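Local coordinates for protein putative Nitroreductase (PDB 3EO7) that binds flavin mononucleotide and is probably an oxidoreductase of the nitroreductase family, at residues H154-S159 / R206-G211. Residues are numbered along the deposited sequence; the frame is centred on the assembly and turned at random.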
ATOM      1  N   HIS A 154     -10.600 -19.153   6.604  1.00 15.62           N
ATOM      2  CA  HIS A 154     -10.526 -18.681   5.232  1.00 13.91           C
ATOM      3  C   HIS A 154      -9.974 -19.792   4.360  1.00 15.79           C
ATOM      4  O   HIS A 154      -8.951 -20.423   4.705  1.00 15.95           O
ATOM      5  CB  HIS A 154      -9.609 -17.481   5.165  1.00 15.95           C
ATOM      6  CG  HIS A 154      -9.667 -16.742   3.868  1.00 15.31           C
ATOM      7  ND1 HIS A 154      -9.149 -17.244   2.697  1.00 18.51           N
ATOM      8  CD2 HIS A 154     -10.146 -15.516   3.566  1.00 18.39           C
ATOM      9  CE1 HIS A 154      -9.295 -16.354   1.735  1.00 21.04           C
ATOM     10  NE2 HIS A 154      -9.888 -15.291   2.239  1.00 18.48           N
ATOM     11  N   PRO A 155     -10.619 -20.040   3.215  1.00 17.16           N
ATOM     12  CA  PRO A 155     -10.152 -21.198   2.408  1.00 20.12           C
ATOM     13  C   PRO A 155      -8.731 -21.114   1.890  1.00 18.37           C
ATOM     14  O   PRO A 155      -8.109 -22.154   1.649  1.00 19.86           O
ATOM     15  CB  PRO A 155     -11.128 -21.225   1.216  1.00 21.26           C
ATOM     16  CG  PRO A 155     -12.269 -20.375   1.615  1.00 29.38           C
ATOM     17  CD  PRO A 155     -11.774 -19.364   2.607  1.00 21.43           C
ATOM     18  N   ALA A 156      -8.200 -19.914   1.726  1.00 17.84           N
ATOM     19  CA  ALA A 156      -6.825 -19.776   1.243  1.00 17.03           C
ATOM     20  C   ALA A 156      -5.824 -20.408   2.212  1.00 17.93           C
ATOM     21  O   ALA A 156      -4.734 -20.806   1.800  1.00 19.34           O
ATOM     22  CB  ALA A 156      -6.473 -18.323   0.947  1.00 14.73           C
ATOM     23  N   LEU A 157      -6.168 -20.496   3.497  1.00 18.78           N
ATOM     24  CA  LEU A 157      -5.290 -21.138   4.485  1.00 17.80           C
ATOM     25  C   LEU A 157      -5.303 -22.650   4.454  1.00 20.16           C
ATOM     26  O   LEU A 157      -4.375 -23.302   4.903  1.00 18.95           O
ATOM     27  CB  LEU A 157      -5.624 -20.637   5.902  1.00 18.78           C
ATOM     28  CG  LEU A 157      -5.213 -19.181   6.157  1.00 18.92           C
ATOM     29  CD1 LEU A 157      -5.963 -18.591   7.346  1.00 19.19           C
ATOM     30  CD2 LEU A 157      -3.704 -19.062   6.382  1.00 17.90           C
ATOM     31  N   GLU A 158      -6.339 -23.225   3.895  1.00 21.64           N
ATOM     32  CA  GLU A 158      -6.423 -24.663   3.859  1.00 23.37           C
ATOM     33  C   GLU A 158      -5.474 -25.285   2.797  1.00 21.40           C
ATOM     34  O   GLU A 158      -4.930 -26.349   3.023  1.00 21.05           O
ATOM     35  CB  GLU A 158      -7.882 -25.077   3.677  1.00 26.70           C
ATOM     36  CG  GLU A 158      -8.140 -26.544   4.158  1.00 31.49           C
ATOM     37  CD  GLU A 158      -7.968 -26.724   5.692  1.00 36.90           C
ATOM     38  OE1 GLU A 158      -8.865 -26.297   6.456  1.00 55.48           O
ATOM     39  OE2 GLU A 158      -6.957 -27.317   6.128  1.00 34.17           O
ATOM     40  N   SER A 159      -5.257 -24.578   1.688  1.00 25.04           N
ATOM     41  CA  SER A 159      -4.463 -25.038   0.549  1.00 28.64           C
ATOM     42  C   SER A 159      -2.960 -24.727   0.633  1.00 25.78           C
ATOM     43  O   SER A 159      -2.117 -25.397   0.024  1.00 29.26           O
ATOM     44  CB  SER A 159      -4.973 -24.302  -0.729  1.00 32.00           C
ATOM     45  OG  SER A 159      -6.292 -23.775  -0.556  1.00 39.71           O
ATOM     46  N   ARG A 206       1.176 -16.588  -5.581  1.00 15.72           N
ATOM     47  CA  ARG A 206       0.047 -15.653  -5.565  1.00 15.92           C
ATOM     48  C   ARG A 206      -0.354 -15.443  -4.103  1.00 16.07           C
ATOM     49  O   ARG A 206      -0.693 -16.400  -3.389  1.00 16.40           O
ATOM     50  CB  ARG A 206      -1.167 -16.122  -6.347  1.00 17.51           C
ATOM     51  CG  ARG A 206      -2.261 -15.027  -6.349  1.00 18.65           C
ATOM     52  CD  ARG A 206      -3.554 -15.513  -6.895  1.00 20.95           C
ATOM     53  NE  ARG A 206      -4.429 -14.381  -7.196  1.00 16.32           N
ATOM     54  CZ  ARG A 206      -5.235 -13.770  -6.336  1.00 18.02           C
ATOM     55  NH1 ARG A 206      -5.320 -14.141  -5.060  1.00 15.68           N
ATOM     56  NH2 ARG A 206      -5.967 -12.762  -6.772  1.00 16.33           N
ATOM     57  N   PRO A 207      -0.330 -14.193  -3.647  1.00 15.25           N
ATOM     58  CA  PRO A 207      -0.795 -13.944  -2.286  1.00 14.26           C
ATOM     59  C   PRO A 207      -2.323 -13.833  -2.311  1.00 15.91           C
ATOM     60  O   PRO A 207      -2.885 -13.397  -3.313  1.00 17.82           O
ATOM     61  CB  PRO A 207      -0.179 -12.569  -1.948  1.00 16.78           C
ATOM     62  CG  PRO A 207       0.045 -11.904  -3.266  1.00 17.96           C
ATOM     63  CD  PRO A 207       0.116 -12.969  -4.330  1.00 17.29           C
ATOM     64  N   HIS A 208      -2.953 -14.289  -1.243  1.00 16.46           N
ATOM     65  CA  HIS A 208      -4.377 -14.170  -1.028  1.00 14.99           C
ATOM     66  C   HIS A 208      -4.548 -13.224   0.135  1.00 15.51           C
ATOM     67  O   HIS A 208      -4.126 -13.515   1.262  1.00 17.52           O
ATOM     68  CB  HIS A 208      -4.973 -15.519  -0.757  1.00 17.18           C
ATOM     69  CG  HIS A 208      -5.035 -16.370  -1.981  1.00 17.82           C
ATOM     70  ND1 HIS A 208      -6.206 -16.574  -2.683  1.00 16.72           N
ATOM     71  CD2 HIS A 208      -4.058 -17.025  -2.661  1.00 15.21           C
ATOM     72  CE1 HIS A 208      -5.946 -17.328  -3.740  1.00 18.37           C
ATOM     73  NE2 HIS A 208      -4.651 -17.622  -3.749  1.00 15.16           N
ATOM     74  N   LEU A 209      -5.115 -12.064  -0.167  1.00 16.73           N
ATOM     75  CA  LEU A 209      -5.230 -11.003   0.804  1.00 17.18           C
ATOM     76  C   LEU A 209      -6.376 -11.265   1.773  1.00 16.38           C
ATOM     77  O   LEU A 209      -7.509 -11.541   1.342  1.00 16.00           O
ATOM     78  CB  LEU A 209      -5.481  -9.702   0.081  1.00 17.24           C
ATOM     79  CG  LEU A 209      -5.516  -8.439   0.913  1.00 22.25           C
ATOM     80  CD1 LEU A 209      -4.164  -8.224   1.646  1.00 23.03           C
ATOM     81  CD2 LEU A 209      -5.860  -7.203  -0.054  1.00 18.18           C
ATOM     82  N   ILE A 210      -6.051 -11.210   3.064  1.00 17.10           N
ATOM     83  CA  ILE A 210      -7.017 -11.397   4.140  1.00 14.39           C
ATOM     84  C   ILE A 210      -6.973 -10.175   5.085  1.00 15.18           C
ATOM     85  O   ILE A 210      -6.089 -10.038   5.933  1.00 15.45           O
ATOM     86  CB  ILE A 210      -6.800 -12.711   4.967  1.00 17.14           C
ATOM     87  CG1 ILE A 210      -6.767 -13.947   4.058  1.00 15.76           C
ATOM     88  CG2 ILE A 210      -7.869 -12.863   6.075  1.00 14.94           C
ATOM     89  CD1 ILE A 210      -6.529 -15.281   4.793  1.00 15.07           C
ATOM     90  N   GLY A 211      -7.938  -9.284   4.914  1.00 16.36           N
ATOM     91  CA  GLY A 211      -8.082  -8.141   5.784  1.00 16.33           C
ATOM     92  C   GLY A 211      -9.025  -8.366   6.944  1.00 18.08           C
ATOM     93  O   GLY A 211      -9.001  -7.580   7.894  1.00 20.88           O
TER
HETATM   94  O   HOH W   1      -8.946 -13.530   0.094  1.00 19.93           O
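His154, the N-cap residue of the short helix 155-159, lays one face of its imidazole against Ile210, just beyond the edge strand 205-207 of the antiparallel sheet in a nitroreductase-family region. The two side chains come from opposite directions, and Ile210 CD1 sits over the ring in a CH-pi contact, 3.8 Å from the His154 ring centroid and 19° off the normal, displaced toward the CG side. With CG anti to the backbone N (chi1 -168°), the His154 ring turns back to its own helix, where ND1 accepts from Ala156 N at 3.0 Å with the donor almost in the ring plane. NE2 hydrogen-bonds to Cys251 O and to a water that donates to Leu209 O, linking the ring through the water to the backbone of the 206-211 segment. A leucine in place of His154 would probably leave Ala156 N without its capping acceptor and break the water link to Leu209. Beside this CH-pi contact, Ala156 CB abuts His208 CB at 3.6 Å and meets the His208 ring obliquely; Arg206 NH1 lies over the centre of the His208 ring. Pro236 of strand 229-239 touches Ala156, Leu157 and Ile210 alike. Leu157 completes the apolar seam, its CD1 reaching Ile210 CD1 at 4.2 Å.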